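Local coordinates for protein nodulation fucosyltransferase NodZ (Bradyrhizobium sp., PDB 2HHC) that belongs to the GT-B clan of glycosyltransferases, a bacterial nodulation protein built from two Rossmann-like halves, at residues E4-S9 with A123-C128; A156-L161 with A267-Y272; C202-K207 with R299-D304. One frame throughout, in Å; residues are numbered along the deposited sequence. Where two conformers were deposited one is given.

Contact 1 (E4-S9 with A123-C128)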
loop_
_atom_site.group_PDB
_atom_site.type_symbol
_atom_site.label_atom_id
_atom_site.label_comp_id
_atom_site.label_asym_id
_atom_site.label_seq_id
_atom_site.Cartn_x
_atom_site.Cartn_y
_atom_site.Cartn_z
ATOM N N GLU A 4 2.408 -16.728 -24.702
ATOM C CA GLU A 4 2.006 -15.783 -23.670
ATOM C C GLU A 4 3.243 -15.235 -23.017
ATOM O O GLU A 4 4.204 -15.972 -22.777
ATOM C CB GLU A 4 1.131 -16.503 -22.637
ATOM C CG GLU A 4 0.391 -15.581 -21.711
ATOM C CD GLU A 4 -0.682 -16.273 -20.875
ATOM O OE1 GLU A 4 -0.907 -17.492 -21.017
ATOM O OE2 GLU A 4 -1.341 -15.559 -20.036
ATOM N N ARG A 5 3.220 -13.944 -22.641
ATOM C CA ARG A 5 4.291 -13.243 -21.972
ATOM C C ARG A 5 3.754 -12.572 -20.696
ATOM O O ARG A 5 2.531 -12.368 -20.566
ATOM C CB ARG A 5 4.876 -12.220 -22.924
ATOM C CG ARG A 5 5.680 -12.921 -24.044
ATOM C CD ARG A 5 6.023 -12.057 -25.258
ATOM N NE ARG A 5 5.891 -10.647 -24.999
ATOM C CZ ARG A 5 6.867 -9.731 -24.980
ATOM N NH1 ARG A 5 8.176 -9.996 -25.245
ATOM N NH2 ARG A 5 6.482 -8.499 -24.727
ATOM N N PHE A 6 4.638 -12.280 -19.772
ATOM C CA PHE A 6 4.239 -12.003 -18.397
ATOM C C PHE A 6 4.989 -10.843 -17.745
ATOM O O PHE A 6 6.156 -10.537 -18.096
ATOM C CB PHE A 6 4.452 -13.267 -17.510
ATOM C CG PHE A 6 3.691 -14.463 -17.993
ATOM C CD1 PHE A 6 4.206 -15.279 -18.990
ATOM C CD2 PHE A 6 2.472 -14.796 -17.437
ATOM C CE1 PHE A 6 3.536 -16.391 -19.420
ATOM C CE2 PHE A 6 1.792 -15.923 -17.864
ATOM C CZ PHE A 6 2.335 -16.740 -18.848
ATOM N N VAL A 7 4.334 -10.254 -16.758
ATOM C CA VAL A 7 4.968 -9.381 -15.747
ATOM C C VAL A 7 4.589 -9.940 -14.394
ATOM O O VAL A 7 3.390 -10.105 -14.146
ATOM C CB VAL A 7 4.504 -7.888 -15.838
ATOM C CG1 VAL A 7 5.180 -7.069 -14.766
ATOM C CG2 VAL A 7 4.757 -7.300 -17.171
ATOM N N ILE A 8 5.563 -10.270 -13.557
ATOM C CA ILE A 8 5.289 -10.789 -12.227
ATOM C C ILE A 8 5.512 -9.680 -11.235
ATOM O O ILE A 8 6.605 -9.088 -11.150
ATOM C CB ILE A 8 6.176 -11.988 -11.907
ATOM C CG1 ILE A 8 6.050 -13.087 -13.004
ATOM C CG2 ILE A 8 5.819 -12.513 -10.554
ATOM C CD1 ILE A 8 6.936 -14.281 -12.763
ATOM N N SER A 9 4.514 -9.362 -10.431
ATOM C CA SER A 9 4.589 -8.402 -9.363
ATOM C C SER A 9 4.800 -9.115 -8.044
ATOM O O SER A 9 3.862 -9.728 -7.506
ATOM C CB SER A 9 3.316 -7.558 -9.323
ATOM O OG SER A 9 3.461 -6.537 -8.335
ATOM N N ALA A 123 12.557 -9.927 -23.235
ATOM C CA ALA A 123 12.287 -10.949 -22.252
ATOM C C ALA A 123 10.839 -11.377 -22.251
ATOM O O ALA A 123 9.936 -10.550 -22.404
ATOM C CB ALA A 123 12.690 -10.465 -20.861
ATOM N N ASN A 124 10.608 -12.674 -22.100
ATOM C CA ASN A 124 9.259 -13.193 -22.080
ATOM C C ASN A 124 8.560 -12.999 -20.737
ATOM O O ASN A 124 7.328 -12.962 -20.686
ATOM C CB ASN A 124 9.215 -14.662 -22.513
ATOM C CG ASN A 124 9.518 -14.816 -23.964
ATOM O OD1 ASN A 124 9.049 -14.022 -24.769
ATOM N ND2 ASN A 124 10.303 -15.813 -24.319
ATOM N N THR A 125 9.338 -12.907 -19.659
ATOM C CA THR A 125 8.818 -12.639 -18.303
ATOM C C THR A 125 9.623 -11.532 -17.660
ATOM O O THR A 125 10.856 -11.643 -17.551
ATOM C CB THR A 125 8.853 -13.924 -17.450
ATOM O OG1 THR A 125 7.982 -14.908 -18.014
ATOM C CG2 THR A 125 8.383 -13.672 -15.998
ATOM N N ILE A 126 8.936 -10.464 -17.240
ATOM C CA ILE A 126 9.533 -9.380 -16.439
ATOM C C ILE A 126 9.286 -9.735 -14.989
ATOM O O ILE A 126 8.121 -9.876 -14.591
ATOM C CB ILE A 126 8.883 -8.032 -16.754
ATOM C CG1 ILE A 126 8.829 -7.765 -18.278
ATOM C CG2 ILE A 126 9.575 -6.905 -16.009
ATOM C CD1 ILE A 126 10.059 -7.856 -19.018
ATOM N N VAL A 127 10.330 -9.815 -14.177
ATOM C CA VAL A 127 10.131 -10.137 -12.760
ATOM C C VAL A 127 10.351 -8.862 -11.977
ATOM O O VAL A 127 11.468 -8.311 -11.951
ATOM C CB VAL A 127 11.104 -11.233 -12.241
ATOM C CG1 VAL A 127 10.753 -11.559 -10.749
ATOM C CG2 VAL A 127 11.052 -12.431 -13.133
ATOM N N CYS A 128 9.294 -8.348 -11.351
ATOM C CA CYS A 128 9.350 -7.166 -10.538
ATOM C C CYS A 128 9.453 -7.539 -9.063
ATOM O O CYS A 128 8.483 -8.002 -8.504
ATOM C CB CYS A 128 8.100 -6.281 -10.741
ATOM S SG CYS A 128 7.859 -5.693 -12.432
#
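Phe-6 and Ile-8 reach segment 123-128 through their backbones. Phe-6 N donates to Asn-124 O at 2.9 Å, and Phe-6 O accepts from Ile-126 N, again at 2.9 Å. Two residues on, Ile-8 N meets Ile-126 O at 2.8 Å, while Ile-8 O takes the hydrogen of Cys-128 N, also at 2.8 Å. The intervening Val-7 and Ser-9 spend their backbone bonds on strand 35-39 instead.

On one face of the sheet, Ile-8 leans back across the strand gap: with CG1 beside its own backbone N (chi1 -54°) and the chain then extended, CD1 comes within 3.6 Å of Thr-125 CG2. The other branch of that threonine, OG1, passes 3.9 Å from Phe-6 CD1 and is held by a hydrogen bond to Pro-81 O. On the opposite face Val-7 CG1 rests 3.8 Å from Cys-128 SG.

The strands run parallel, 13° apart, and 6-10 is the central strand of the parallel run in the N-terminal Rossmann-like sheet of this GT-B fold, flanked by 35-39 and 125-128. Helix 15-32 covers the Val-7 and Ser-9 face through Leu-22, Ala-25 and Ala-29. On the other face, the Phe-6 ring meets Phe-80 edge-to-face, and the Phe-6 side chain is about 4 Å from a phosphate ion, probably from the crystallisation liquor. Asn-124 ND2 is tied to Gly-82 O; in one of two conformers, Arg-5 NH2 salt-bridges Asp-120.

Contact 2 (A156-L161 with A267-Y272)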
loop_
_atom_site.group_PDB
_atom_site.type_symbol
_atom_site.label_atom_id
_atom_site.label_comp_id
_atom_site.label_asym_id
_atom_site.label_seq_id
_atom_site.Cartn_x
_atom_site.Cartn_y
_atom_site.Cartn_z
ATOM N N ALA A 156 -16.939 -6.159 5.781
ATOM C CA ALA A 156 -17.979 -6.037 6.797
ATOM C C ALA A 156 -17.499 -5.315 8.034
ATOM O O ALA A 156 -18.220 -4.530 8.650
ATOM C CB ALA A 156 -18.500 -7.385 7.188
ATOM N N ARG A 157 -16.229 -5.491 8.386
ATOM C CA ARG A 157 -15.658 -4.798 9.486
ATOM C C ARG A 157 -15.547 -3.290 9.205
ATOM O O ARG A 157 -15.858 -2.469 10.020
ATOM C CB ARG A 157 -14.290 -5.415 9.862
ATOM C CG ARG A 157 -14.457 -6.792 10.474
ATOM C CD ARG A 157 -13.130 -7.549 10.675
ATOM N NE ARG A 157 -12.338 -6.909 11.716
ATOM C CZ ARG A 157 -11.073 -7.224 12.024
ATOM N NH1 ARG A 157 -10.421 -8.135 11.357
ATOM N NH2 ARG A 157 -10.450 -6.556 12.975
ATOM N N ILE A 158 -15.069 -2.950 7.985
ATOM C CA ILE A 158 -14.988 -1.561 7.579
ATOM C C ILE A 158 -16.391 -0.889 7.611
ATOM O O ILE A 158 -16.550 0.216 8.097
ATOM C CB ILE A 158 -14.406 -1.471 6.137
ATOM C CG1 ILE A 158 -12.907 -1.802 6.162
ATOM C CG2 ILE A 158 -14.614 -0.065 5.524
ATOM C CD1 ILE A 158 -12.291 -2.101 4.793
ATOM N N ASP A 159 -17.374 -1.595 7.085
ATOM C CA ASP A 159 -18.751 -1.101 6.973
ATOM C C ASP A 159 -19.295 -0.823 8.374
ATOM O O ASP A 159 -19.907 0.199 8.606
ATOM C CB ASP A 159 -19.648 -2.092 6.209
ATOM C CG ASP A 159 -19.250 -2.269 4.717
ATOM O OD1 ASP A 159 -18.553 -1.379 4.199
ATOM O OD2 ASP A 159 -19.619 -3.287 4.123
ATOM N N ALA A 160 -19.156 -1.796 9.286
ATOM C CA ALA A 160 -19.630 -1.593 10.657
ATOM C C ALA A 160 -18.972 -0.403 11.328
ATOM O O ALA A 160 -19.642 0.433 11.948
ATOM C CB ALA A 160 -19.443 -2.843 11.460
ATOM N N LEU A 161 -17.646 -0.294 11.196
ATOM C CA LEU A 161 -16.894 0.817 11.759
ATOM C C LEU A 161 -17.282 2.197 11.170
ATOM O O LEU A 161 -17.402 3.177 11.856
ATOM C CB LEU A 161 -15.373 0.583 11.593
ATOM C CG LEU A 161 -14.890 -0.572 12.485
ATOM C CD1 LEU A 161 -13.593 -1.209 11.951
ATOM C CD2 LEU A 161 -14.596 -0.064 13.862
ATOM N N ALA A 267 -4.442 -3.855 9.197
ATOM C CA ALA A 267 -3.778 -2.865 8.368
ATOM C C ALA A 267 -4.702 -2.356 7.268
ATOM O O ALA A 267 -4.824 -1.166 7.030
ATOM C CB ALA A 267 -2.512 -3.421 7.806
ATOM N N LEU A 268 -5.357 -3.288 6.579
ATOM C CA LEU A 268 -6.229 -2.914 5.472
ATOM C C LEU A 268 -7.437 -2.115 5.946
ATOM O O LEU A 268 -7.842 -1.144 5.287
ATOM C CB LEU A 268 -6.663 -4.162 4.684
ATOM C CG LEU A 268 -5.546 -4.817 3.867
ATOM C CD1 LEU A 268 -5.880 -6.229 3.450
ATOM C CD2 LEU A 268 -5.147 -3.953 2.638
ATOM N N ILE A 269 -8.031 -2.536 7.056
ATOM C CA ILE A 269 -9.136 -1.793 7.615
ATOM C C ILE A 269 -8.746 -0.322 7.863
ATOM O O ILE A 269 -9.482 0.633 7.485
ATOM C CB ILE A 269 -9.686 -2.472 8.889
ATOM C CG1 ILE A 269 -10.324 -3.815 8.539
ATOM C CG2 ILE A 269 -10.698 -1.556 9.607
ATOM C CD1 ILE A 269 -10.474 -4.755 9.741
ATOM N N ASP A 270 -7.602 -0.126 8.509
ATOM C CA ASP A 270 -7.126 1.243 8.770
ATOM C C ASP A 270 -6.842 2.006 7.467
ATOM O O ASP A 270 -7.224 3.168 7.293
ATOM C CB ASP A 270 -5.826 1.201 9.560
ATOM C CG ASP A 270 -6.021 1.000 11.075
ATOM O OD1 ASP A 270 -7.180 1.027 11.538
ATOM O OD2 ASP A 270 -4.965 0.804 11.771
ATOM N N MET A 271 -6.192 1.359 6.497
ATOM C CA MET A 271 -5.803 2.025 5.227
ATOM C C MET A 271 -7.045 2.514 4.477
ATOM O O MET A 271 -7.071 3.615 3.949
ATOM C CB MET A 271 -4.976 1.066 4.365
ATOM C CG MET A 271 -3.631 0.786 4.881
ATOM S SD MET A 271 -2.887 -0.485 3.907
ATOM C CE MET A 271 -2.784 0.323 2.409
ATOM N N TYR A 272 -8.063 1.645 4.406
ATOM C CA TYR A 272 -9.278 1.978 3.698
ATOM C C TYR A 272 -10.141 2.993 4.452
ATOM O O TYR A 272 -10.714 3.892 3.839
ATOM C CB TYR A 272 -10.012 0.670 3.367
ATOM C CG TYR A 272 -9.512 -0.028 2.122
ATOM C CD1 TYR A 272 -8.304 -0.689 2.066
ATOM C CD2 TYR A 272 -10.296 -0.082 0.957
ATOM C CE1 TYR A 272 -7.860 -1.305 0.953
ATOM C CE2 TYR A 272 -9.854 -0.721 -0.142
ATOM C CZ TYR A 272 -8.653 -1.349 -0.184
ATOM O OH TYR A 272 -8.194 -2.012 -1.317
#
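Ile-269 is the bump here, and helix 152-166 supplies the hollow: a dip bounded by Arg-157, Ile-158 and Leu-161 receives both branches of the isoleucine. Its CD1 methyl sits over one face of the Arg-157 guanidinium, 3.4 Å from its plane and over its centre. The arginine chain bends sharply at its third torsion (69°), which folds the guanidinium across this methyl, and a salt bridge from Arg-157 NH1 to Glu-262 pins the group from the same helix that carries Ile-269. The charged end therefore acts as a lid, lying flat on carbon while its polar edge is engaged elsewhere.

The second branch, Ile-269 CG2, fits against Leu-161 CD1 at 3.7 Å, with the two side chains crossing at about a right angle. Ile-158 comes from another side of Ile-269 and slides past it in the opposite direction, their CG1 atoms 4.0 Å apart. Extended beyond that point, Ile-158 is itself a bump for the facing helix: its CD1 nestles 3.9 Å from Tyr-272 CB, while Leu-273 adds a further contact. The Tyr-272 ring swings away to meet Tyr-292.

No hydrogen bond links the two segments, which meet through apolar fit and the arginine face. The axes of the two segments come within 9.9 Å and cross at -46°, and Ile-269 settles between Arg-157 and Leu-161, one turn apart. Farther round helix 258-274, Leu-268 and Met-271 touch Phe-15 of helix 15-32 in the N-terminal half. Such a crossing is consistent with ridges-into-grooves packing between two helices, here one leading into strand 170-176 and one into strand 279-283 of the second Rossmann-like sheet.

Contact 3 (C202-K207 with R299-D304)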
loop_
_atom_site.group_PDB
_atom_site.type_symbol
_atom_site.label_atom_id
_atom_site.label_comp_id
_atom_site.label_asym_id
_atom_site.label_seq_id
_atom_site.Cartn_x
_atom_site.Cartn_y
_atom_site.Cartn_z
ATOM N N CYS A 202 0.705 16.277 17.919
ATOM C CA CYS A 202 -0.283 17.141 18.530
ATOM C C CYS A 202 -0.459 18.440 17.772
ATOM O O CYS A 202 -1.600 18.884 17.635
ATOM C CB CYS A 202 0.008 17.428 20.000
ATOM S SG CYS A 202 -0.096 15.944 21.062
ATOM N N MET A 203 0.641 19.057 17.347
ATOM C CA MET A 203 0.568 20.276 16.534
ATOM C C MET A 203 -0.222 20.047 15.243
ATOM O O MET A 203 -1.018 20.902 14.833
ATOM C CB MET A 203 1.976 20.732 16.090
ATOM C CG MET A 203 3.058 20.845 17.150
ATOM S SD MET A 203 4.515 21.586 16.383
ATOM C CE MET A 203 5.852 20.444 16.515
ATOM N N ALA A 204 0.009 18.913 14.585
ATOM C CA ALA A 204 -0.720 18.574 13.358
ATOM C C ALA A 204 -2.203 18.421 13.650
ATOM O O ALA A 204 -3.035 18.893 12.868
ATOM C CB ALA A 204 -0.170 17.313 12.725
ATOM N N ILE A 205 -2.553 17.740 14.750
ATOM C CA ILE A 205 -3.961 17.571 15.095
ATOM C C ILE A 205 -4.634 18.907 15.393
ATOM O O ILE A 205 -5.733 19.163 14.932
ATOM C CB ILE A 205 -4.140 16.530 16.231
ATOM C CG1 ILE A 205 -3.714 15.121 15.773
ATOM C CG2 ILE A 205 -5.593 16.472 16.711
ATOM C CD1 ILE A 205 -3.602 14.150 16.911
ATOM N N ARG A 206 -3.961 19.778 16.145
ATOM C CA ARG A 206 -4.496 21.112 16.429
ATOM C C ARG A 206 -4.761 21.875 15.109
ATOM O O ARG A 206 -5.816 22.527 14.967
ATOM C CB ARG A 206 -3.565 21.876 17.382
ATOM C CG ARG A 206 -3.524 21.220 18.754
ATOM C CD ARG A 206 -2.597 21.848 19.774
ATOM N NE ARG A 206 -2.651 21.035 21.007
ATOM C CZ ARG A 206 -1.629 20.494 21.658
ATOM N NH1 ARG A 206 -0.363 20.770 21.326
ATOM N NH2 ARG A 206 -1.886 19.723 22.711
ATOM N N LYS A 207 -3.821 21.789 14.164
ATOM C CA LYS A 207 -3.953 22.458 12.864
ATOM C C LYS A 207 -5.151 21.935 12.119
ATOM O O LYS A 207 -5.970 22.715 11.600
ATOM C CB LYS A 207 -2.652 22.347 12.038
ATOM C CG LYS A 207 -2.748 22.855 10.559
ATOM C CD LYS A 207 -1.363 22.767 9.912
ATOM C CE LYS A 207 -1.344 23.177 8.432
ATOM N NZ LYS A 207 -1.517 24.628 8.234
ATOM N N ARG A 299 -8.255 16.909 2.074
ATOM C CA ARG A 299 -7.131 17.696 2.611
ATOM C C ARG A 299 -6.133 16.783 3.327
ATOM O O ARG A 299 -6.517 15.893 4.086
ATOM C CB ARG A 299 -7.626 18.741 3.612
ATOM C CG ARG A 299 -8.518 19.827 3.045
ATOM C CD ARG A 299 -9.625 20.033 4.079
ATOM N NE ARG A 299 -9.837 21.392 4.408
ATOM C CZ ARG A 299 -10.709 21.856 5.304
ATOM N NH1 ARG A 299 -11.487 21.070 6.033
ATOM N NH2 ARG A 299 -10.799 23.146 5.455
ATOM N N ILE A 300 -4.859 17.073 3.127
ATOM C CA ILE A 300 -3.768 16.300 3.675
ATOM C C ILE A 300 -2.874 17.258 4.470
ATOM O O ILE A 300 -2.557 18.363 4.004
ATOM C CB ILE A 300 -2.964 15.651 2.544
ATOM C CG1 ILE A 300 -3.859 14.691 1.723
ATOM C CG2 ILE A 300 -1.782 14.888 3.122
ATOM C CD1 ILE A 300 -4.486 15.347 0.481
ATOM N N ILE A 301 -2.504 16.871 5.684
ATOM C CA ILE A 301 -1.577 17.671 6.502
ATOM C C ILE A 301 -0.325 16.825 6.761
ATOM O O ILE A 301 -0.406 15.629 7.115
ATOM C CB ILE A 301 -2.234 18.090 7.774
ATOM C CG1 ILE A 301 -3.257 19.186 7.478
ATOM C CG2 ILE A 301 -1.193 18.559 8.796
ATOM C CD1 ILE A 301 -4.144 19.653 8.631
ATOM N N GLU A 302 0.834 17.454 6.621
ATOM C CA GLU A 302 2.071 16.763 6.893
ATOM C C GLU A 302 3.176 17.752 7.186
ATOM O O GLU A 302 3.051 18.926 6.853
ATOM C CB GLU A 302 2.442 15.891 5.716
ATOM C CG GLU A 302 2.841 16.668 4.500
ATOM C CD GLU A 302 2.607 15.917 3.199
ATOM O OE1 GLU A 302 1.703 15.088 3.126
ATOM O OE2 GLU A 302 3.345 16.171 2.238
ATOM N N PHE A 303 4.236 17.286 7.842
ATOM C CA PHE A 303 5.448 18.075 7.972
ATOM C C PHE A 303 6.198 17.983 6.653
ATOM O O PHE A 303 6.392 16.888 6.120
ATOM C CB PHE A 303 6.279 17.575 9.148
ATOM C CG PHE A 303 5.726 18.005 10.477
ATOM C CD1 PHE A 303 4.736 17.257 11.105
ATOM C CD2 PHE A 303 6.175 19.169 11.088
ATOM C CE1 PHE A 303 4.213 17.677 12.336
ATOM C CE2 PHE A 303 5.659 19.576 12.297
ATOM C CZ PHE A 303 4.670 18.840 12.919
ATOM N N ASP A 304 6.546 19.146 6.102
ATOM C CA ASP A 304 7.298 19.231 4.849
ATOM C C ASP A 304 8.345 20.296 5.031
ATOM O O ASP A 304 8.567 21.138 4.150
#
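Ile-301 and the ring of Phe-303 meet helix 192-209 from alternate positions of their strand, with Glu-302 between them pointing the other way. Ile-301 points toward the helix, with its longer branch extended so that CD1 comes 4.0 Å from Lys-207 CG. The two chains cross at a slant. Lys-207 has CG anti to the backbone N (chi1 172°), and its methylenes run outstretched until the last torsion turns NZ; the touch is thus made by aliphatic carbon near the root of the chain. The shorter branch of Ile-301, CG2, looks toward Ala-204 CB at 4.2 Å.

Small Ala-204 lets the backbones come close, 7.0 Å between its CA and that of Ile-301. Its methyl also meets Phe-303, 4.4 Å from CE1 and oblique to the ring. Although Phe-303 leaves the strand at a slant, its ring carries on toward the helix and ends beside Met-203. The two side chains stand at about a right angle, CE to CZ 4.1 Å, a less certain detail because the methionine has a second deposited conformer.

Helix 192-209 is the crossing link of a beta-alpha-beta unit: it follows strand 170-176 and leads into strand 217-223, both parallel members of the second Rossmann-like sheet of the GT-B fold. Its segment 202-207 runs nearly antiparallel to strand 299-303, at 152° with axes 9.0 Å apart, and meets it without hydrogen bonds.

Neighbouring strands widen the apolar bed. Ile-281 of strand 279-283 touches Ala-204 from one side, while Leu-311 and Met-313 of strand 311-315 reach Lys-207, Ile-301 and Phe-303 from the other. Along the helix, Gln-200 also touches Phe-303, and Ala-208 touches Ile-301.

How the contacts relate
Contact 1 belongs to the N-terminal Rossmann-like half and contacts 2 and 3 to the second. Contact 1 closes in sequence before the others open, and its centre lies 33 Å from that of contact 2 and 41 Å from that of contact 3, across the middle of the chain. Contacts 2 and 3 alternate along the sequence, with centres 23 Å apart and nearest atoms about 12 Å apart. One link between the halves runs through helix 258-274 of contact 2, whose Leu-268 and Met-271 touch Phe-15 of helix 15-32, the same helix that backs contact 1. A phosphate ion, probably from the crystallisation liquor, lies about 4 Å from the Phe-6 side chain, in contact 1.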